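Local structure of EccE5 (Mycobacterium xenopi RIVM700367, 7B9F) at residues Ile160-Val165 against Thr198-Arg203; Thr310-Arg315 against Ala327-His332. The protein is probably a membrane-associated component of the ESX-5 type VII secretion system, which exports proteins across the mycobacterial inner membrane. One frame throughout, in Å; residues are numbered along the deposited sequence.

Contact 1: residues Ile160-Val165 against Thr198-Arg203; sequences IDIVSV and TWLVLR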
loop_
_atom_site.group_PDB
_atom_site.type_symbol
_atom_site.label_atom_id
_atom_site.label_comp_id
_atom_site.label_asym_id
_atom_site.label_seq_id
_atom_site.Cartn_x
_atom_site.Cartn_y
_atom_site.Cartn_z
ATOM N N ILE A 160 -8.605 30.030 -23.598
ATOM C CA ILE A 160 -8.917 29.867 -25.009
ATOM C C ILE A 160 -9.431 31.215 -25.482
ATOM O O ILE A 160 -10.433 31.711 -24.957
ATOM C CB ILE A 160 -9.988 28.795 -25.242
ATOM C CG1 ILE A 160 -9.545 27.456 -24.676
ATOM C CG2 ILE A 160 -10.253 28.652 -26.725
ATOM C CD1 ILE A 160 -8.337 26.943 -25.272
ATOM N N ASP A 161 -8.766 31.815 -26.453
ATOM C CA ASP A 161 -9.223 33.094 -26.974
ATOM C C ASP A 161 -9.690 32.920 -28.409
ATOM O O ASP A 161 -8.900 32.550 -29.280
ATOM C CB ASP A 161 -8.128 34.154 -26.898
ATOM C CG ASP A 161 -7.771 34.521 -25.477
ATOM O OD1 ASP A 161 -8.583 34.246 -24.576
ATOM O OD2 ASP A 161 -6.681 35.090 -25.261
ATOM N N ILE A 162 -10.969 33.184 -28.649
ATOM C CA ILE A 162 -11.455 33.316 -30.013
ATOM C C ILE A 162 -11.061 34.698 -30.501
ATOM O O ILE A 162 -11.415 35.703 -29.882
ATOM C CB ILE A 162 -12.976 33.132 -30.090
ATOM C CG1 ILE A 162 -13.416 31.717 -29.707
ATOM C CG2 ILE A 162 -13.462 33.449 -31.483
ATOM C CD1 ILE A 162 -13.726 31.524 -28.243
ATOM N N VAL A 163 -10.312 34.765 -31.594
ATOM C CA VAL A 163 -9.883 36.039 -32.158
ATOM C C VAL A 163 -10.385 36.127 -33.586
ATOM O O VAL A 163 -10.134 35.225 -34.392
ATOM C CB VAL A 163 -8.355 36.204 -32.115
ATOM C CG1 VAL A 163 -7.966 37.539 -32.700
ATOM C CG2 VAL A 163 -7.856 36.097 -30.694
ATOM N N SER A 164 -11.089 37.208 -33.898
ATOM C CA SER A 164 -11.562 37.465 -35.249
ATOM C C SER A 164 -11.330 38.928 -35.572
ATOM O O SER A 164 -11.558 39.793 -34.723
ATOM C CB SER A 164 -13.041 37.116 -35.392
ATOM O OG SER A 164 -13.768 37.574 -34.270
ATOM N N VAL A 165 -10.886 39.209 -36.793
ATOM C CA VAL A 165 -10.493 40.554 -37.178
ATOM C C VAL A 165 -11.205 40.905 -38.478
ATOM O O VAL A 165 -11.582 40.022 -39.253
ATOM C CB VAL A 165 -8.954 40.661 -37.308
ATOM C CG1 VAL A 165 -8.442 39.800 -38.446
ATOM C CG2 VAL A 165 -8.478 42.107 -37.420
ATOM N N THR A 198 -10.074 34.396 -38.715
ATOM C CA THR A 198 -10.482 33.913 -37.410
ATOM C C THR A 198 -9.430 32.951 -36.892
ATOM O O THR A 198 -9.004 32.047 -37.614
ATOM C CB THR A 198 -11.841 33.218 -37.491
ATOM O OG1 THR A 198 -12.842 34.181 -37.831
ATOM C CG2 THR A 198 -12.207 32.598 -36.160
ATOM N N TRP A 199 -9.006 33.146 -35.647
ATOM C CA TRP A 199 -8.051 32.248 -35.024
ATOM C C TRP A 199 -8.480 31.890 -33.612
ATOM O O TRP A 199 -9.097 32.689 -32.905
ATOM C CB TRP A 199 -6.645 32.842 -34.964
ATOM C CG TRP A 199 -6.126 33.355 -36.250
ATOM C CD1 TRP A 199 -5.528 32.633 -37.231
ATOM C CD2 TRP A 199 -6.082 34.716 -36.668
ATOM N NE1 TRP A 199 -5.150 33.454 -38.261
ATOM C CE2 TRP A 199 -5.477 34.742 -37.936
ATOM C CE3 TRP A 199 -6.514 35.915 -36.104
ATOM C CZ2 TRP A 199 -5.289 35.916 -38.646
ATOM C CZ3 TRP A 199 -6.331 37.078 -36.808
ATOM C CH2 TRP A 199 -5.724 37.073 -38.067
ATOM N N LEU A 200 -8.144 30.669 -33.220
ATOM C CA LEU A 200 -8.186 30.221 -31.838
ATOM C C LEU A 200 -6.757 30.159 -31.327
ATOM O O LEU A 200 -5.930 29.449 -31.904
ATOM C CB LEU A 200 -8.822 28.836 -31.736
ATOM C CG LEU A 200 -10.331 28.615 -31.696
ATOM C CD1 LEU A 200 -10.893 29.242 -30.441
ATOM C CD2 LEU A 200 -11.037 29.136 -32.935
ATOM N N VAL A 201 -6.459 30.876 -30.249
ATOM C CA VAL A 201 -5.114 30.881 -29.690
ATOM C C VAL A 201 -5.146 30.194 -28.333
ATOM O O VAL A 201 -6.116 30.325 -27.579
ATOM C CB VAL A 201 -4.507 32.294 -29.615
ATOM C CG1 VAL A 201 -4.587 32.958 -30.974
ATOM C CG2 VAL A 201 -5.154 33.148 -28.564
ATOM N N LEU A 202 -4.114 29.408 -28.058
ATOM C CA LEU A 202 -4.092 28.473 -26.946
ATOM C C LEU A 202 -3.051 28.936 -25.939
ATOM O O LEU A 202 -1.933 29.279 -26.327
ATOM C CB LEU A 202 -3.725 27.081 -27.454
ATOM C CG LEU A 202 -4.690 26.377 -28.410
ATOM C CD1 LEU A 202 -4.098 25.084 -28.902
ATOM C CD2 LEU A 202 -6.034 26.148 -27.834
ATOM N N ARG A 203 -3.396 28.943 -24.660
ATOM C CA ARG A 203 -2.421 29.233 -23.618
ATOM C C ARG A 203 -2.287 28.069 -22.650
ATOM O O ARG A 203 -3.287 27.497 -22.212
ATOM C CB ARG A 203 -2.781 30.504 -22.856
ATOM C CG ARG A 203 -2.575 31.766 -23.652
ATOM C CD ARG A 203 -2.761 33.009 -22.798
ATOM N NE ARG A 203 -2.456 34.226 -23.541
ATOM C CZ ARG A 203 -3.258 34.793 -24.434
ATOM N NH1 ARG A 203 -4.444 34.268 -24.704
ATOM N NH2 ARG A 203 -2.873 35.899 -25.054
#

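Contact 2: residues Thr310-Arg315 against Ala327-His332; sequences TAVTVR and AWVRYH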
loop_
_atom_site.group_PDB
_atom_site.type_symbol
_atom_site.label_atom_id
_atom_site.label_comp_id
_atom_site.label_asym_id
_atom_site.label_seq_id
_atom_site.Cartn_x
_atom_site.Cartn_y
_atom_site.Cartn_z
ATOM N N THR A 310 -11.400 46.218 -37.344
ATOM C CA THR A 310 -12.093 45.878 -36.109
ATOM C C THR A 310 -11.671 44.486 -35.664
ATOM O O THR A 310 -11.496 43.591 -36.491
ATOM C CB THR A 310 -13.616 45.965 -36.278
ATOM O OG1 THR A 310 -14.259 45.562 -35.064
ATOM C CG2 THR A 310 -14.101 45.123 -37.432
ATOM N N ALA A 311 -11.475 44.322 -34.359
ATOM C CA ALA A 311 -11.006 43.065 -33.795
ATOM C C ALA A 311 -11.922 42.656 -32.657
ATOM O O ALA A 311 -11.995 43.346 -31.637
ATOM C CB ALA A 311 -9.565 43.186 -33.301
ATOM N N VAL A 312 -12.592 41.533 -32.822
ATOM C CA VAL A 312 -13.497 40.994 -31.818
ATOM C C VAL A 312 -12.833 39.798 -31.166
ATOM O O VAL A 312 -12.356 38.892 -31.859
ATOM C CB VAL A 312 -14.836 40.588 -32.452
ATOM C CG1 VAL A 312 -15.838 40.262 -31.378
ATOM C CG2 VAL A 312 -15.337 41.681 -33.372
ATOM N N THR A 313 -12.812 39.773 -29.839
ATOM C CA THR A 313 -12.199 38.650 -29.155
ATOM C C THR A 313 -12.994 38.241 -27.926
ATOM O O THR A 313 -13.546 39.082 -27.211
ATOM C CB THR A 313 -10.747 38.953 -28.788
ATOM O OG1 THR A 313 -10.174 37.822 -28.124
ATOM C CG2 THR A 313 -10.646 40.173 -27.922
ATOM N N VAL A 314 -13.083 36.930 -27.725
ATOM C CA VAL A 314 -13.815 36.319 -26.624
ATOM C C VAL A 314 -12.882 35.351 -25.919
ATOM O O VAL A 314 -12.277 34.491 -26.565
ATOM C CB VAL A 314 -15.071 35.582 -27.117
ATOM C CG1 VAL A 314 -15.856 35.085 -25.949
ATOM C CG2 VAL A 314 -15.931 36.487 -27.978
ATOM N N ARG A 315 -12.771 35.478 -24.605
ATOM C CA ARG A 315 -11.857 34.660 -23.822
ATOM C C ARG A 315 -12.620 33.612 -23.029
ATOM O O ARG A 315 -13.607 33.931 -22.362
ATOM C CB ARG A 315 -11.027 35.525 -22.879
ATOM C CG ARG A 315 -10.228 34.736 -21.867
ATOM C CD ARG A 315 -9.136 35.587 -21.274
ATOM N NE ARG A 315 -8.096 35.839 -22.261
ATOM C CZ ARG A 315 -6.984 36.519 -22.013
ATOM N NH1 ARG A 315 -6.771 37.021 -20.807
ATOM N NH2 ARG A 315 -6.089 36.700 -22.974
ATOM N N ALA A 327 -15.455 38.956 -22.897
ATOM C CA ALA A 327 -15.164 39.389 -24.256
ATOM C C ALA A 327 -14.943 40.892 -24.299
ATOM O O ALA A 327 -15.344 41.625 -23.395
ATOM C CB ALA A 327 -16.292 39.006 -25.217
ATOM N N TRP A 328 -14.290 41.339 -25.370
ATOM C CA TRP A 328 -14.099 42.757 -25.639
ATOM C C TRP A 328 -13.808 42.935 -27.120
ATOM O O TRP A 328 -13.519 41.976 -27.836
ATOM C CB TRP A 328 -12.981 43.357 -24.785
ATOM C CG TRP A 328 -11.622 42.793 -25.026
ATOM C CD1 TRP A 328 -10.653 43.309 -25.832
ATOM C CD2 TRP A 328 -11.054 41.634 -24.411
ATOM N NE1 TRP A 328 -9.527 42.529 -25.778
ATOM C CE2 TRP A 328 -9.746 41.497 -24.906
ATOM C CE3 TRP A 328 -11.530 40.693 -23.496
ATOM C CZ2 TRP A 328 -8.915 40.453 -24.528
ATOM C CZ3 TRP A 328 -10.703 39.662 -23.118
ATOM C CH2 TRP A 328 -9.410 39.549 -23.632
ATOM N N VAL A 329 -13.888 44.187 -27.570
ATOM C CA VAL A 329 -13.732 44.520 -28.980
ATOM C C VAL A 329 -13.084 45.894 -29.086
ATOM O O VAL A 329 -13.268 46.754 -28.221
ATOM C CB VAL A 329 -15.099 44.463 -29.706
ATOM C CG1 VAL A 329 -16.064 45.453 -29.105
ATOM C CG2 VAL A 329 -14.961 44.699 -31.201
ATOM N N ARG A 330 -12.285 46.086 -30.131
ATOM C CA ARG A 330 -11.739 47.389 -30.469
ATOM C C ARG A 330 -11.887 47.624 -31.966
ATOM O O ARG A 330 -11.946 46.678 -32.754
ATOM C CB ARG A 330 -10.275 47.503 -30.045
ATOM C CG ARG A 330 -9.382 46.474 -30.695
ATOM C CD ARG A 330 -7.917 46.745 -30.437
ATOM N NE ARG A 330 -7.089 45.679 -30.985
ATOM C CZ ARG A 330 -6.653 45.651 -32.238
ATOM N NH1 ARG A 330 -6.966 46.631 -33.070
ATOM N NH2 ARG A 330 -5.905 44.642 -32.659
ATOM N N TYR A 331 -11.952 48.896 -32.352
ATOM C CA TYR A 331 -12.194 49.301 -33.728
ATOM C C TYR A 331 -11.038 50.150 -34.237
ATOM O O TYR A 331 -10.322 50.784 -33.457
ATOM C CB TYR A 331 -13.498 50.090 -33.847
ATOM C CG TYR A 331 -14.720 49.347 -33.373
ATOM C CD1 TYR A 331 -15.381 48.458 -34.203
ATOM C CD2 TYR A 331 -15.218 49.541 -32.099
ATOM C CE1 TYR A 331 -16.499 47.782 -33.776
ATOM C CE2 TYR A 331 -16.337 48.869 -31.664
ATOM C CZ TYR A 331 -16.971 47.992 -32.508
ATOM O OH TYR A 331 -18.087 47.319 -32.077
ATOM N N HIS A 332 -10.880 50.158 -35.564
ATOM C CA HIS A 332 -9.792 50.857 -36.262
ATOM C C HIS A 332 -8.409 50.483 -35.731
ATOM O O HIS A 332 -8.158 49.333 -35.375
ATOM C CB HIS A 332 -9.980 52.373 -36.186
ATOM C CG HIS A 332 -11.063 52.900 -37.072
ATOM N ND1 HIS A 332 -10.801 53.587 -38.236
ATOM C CD2 HIS A 332 -12.410 52.855 -36.957
ATOM C CE1 HIS A 332 -11.939 53.941 -38.802
ATOM N NE2 HIS A 332 -12.931 53.505 -38.049
#

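Contact 1: residues Ile160-Val165 against Thr198-Arg203
Asp161 and Val163 pair with Val201 and Trp199 in an antiparallel ladder, where the axes of strands 160-165 and 198-203 approach to 4.7 Å with their directions 157° apart. Each pair is closed by two backbone hydrogen bonds. Asp161 N donates to Val201 O at 3.2 Å and Val201 N returns to Asp161 O. Val163 and Trp199 exchange N-H and carbonyl bonds in the same way.

Side chains alternate between the two faces. On one face Leu200 CD1 touches both isoleucines, Ile162 CG1 at 3.6 Å and Ile160 CG2 at 3.8 Å. Ile160 has chi1 near -58°, with CG2 anti to the backbone N and the CG1 branch anti to the carbonyl carbon. CG2 thus serves Leu200, while CD1 at the end of the other branch lies alongside Leu202 CD2. Ser164 stands beside Thr198 on this face, but its OG bonds to Val312 O of the next strand.

The other face carries Asp161, Val163, Val201 and Trp199. Val163 CG1 comes to the indole at its edge, close to the ring plane, 4.0 Å from Trp199 CE3. Val165 CG1 adds a contact 3.8 Å from Trp199 CZ3. Met252, Thr255 and Val256 of helix 246-257 also pack on Trp199. Asp161 CB touches Val201 CG2. Asp161 OD2 is modelled in a salt bridge with NH1 of Arg203, whose extended chain reaches diagonally to the carboxylate, though the modelled separation is too short to be taken literally. The carboxylate and guanidinium planes are 54° apart. Asp161 also pairs with Arg315, so one carboxylate probably offsets two neighbouring positive charges.

This is a regular antiparallel strand pair near the centre of the modelled chain, with strands 113-119 and 310-319 continuing the sheet beyond it.

Contact 2: residues Thr310-Arg315 against Ala327-His332
A beta hairpin, strands 310-319 and 322-331, brings Thr310-Arg315 against Ala327-His332. The axes of the two short segments approach to 4.8 Å and run antiparallel. Ala311 with Arg330 and Thr313 with Trp328 are the hydrogen-bonded pairs. Ala311 N to Arg330 O is 2.9 Å, and Trp328 N to Thr313 O is 3.0 Å.

Thr310, Val312, Val314, Ala327, Val329 and Tyr331 share one face. Val312 CG2 lies beside Val329 CG2 at 3.7 Å, and Leu302 of helix 298-302 touches both valines. Val314 CG2 packs on Ala327 CB. Thr310 runs alongside Tyr331, whose OH bonds to Leu302 O.

On the other face Ala311 CB lies over the centre of the Arg330 guanidinium. Arg330 NH2 also bonds to Val256 O, tying the hairpin to helix 246-257. Arg315 meets Trp328 with its guanidinium plane 84° from the indole, and CH2 of the ring lies over the guanidinium centre. Arg315 NE is held by Asp161 OD1 of the neighbouring strand.

Trp328 also receives Thr313. With chi1 of Thr313 near 180°, OG1 is anti to the backbone N and bonds to Ile162 O. CG2 lies between the backbone N and the carbonyl carbon, which puts it over the indole. This methyl makes a CH-pi contact over the face of the five-membered ring of Trp328, with Thr313 CG2 3.5 Å from the ring centroid and 18° off the ring normal.

How the contacts relate
Contact 1 and contact 2 belong to one antiparallel sheet, with centres about 11 Å apart. Strand 159-166 is the direct neighbour of strand 310-319, so the order across the sheet is 198-203, 160-165, 310-315, 327-332. Probable backbone hydrogen bonds join the inner pair, Ser164 O to Val312 N and Ile162 N to Val314 O, each 2.8 Å. Val165 CG2 packs on Thr310 O at 3.5 Å. Contact 1 lies about 3 Å from the chain centre and contact 2 about 14 Å, counted from their own centres. The residues of contact 1 close before those of contact 2 begin along the chain.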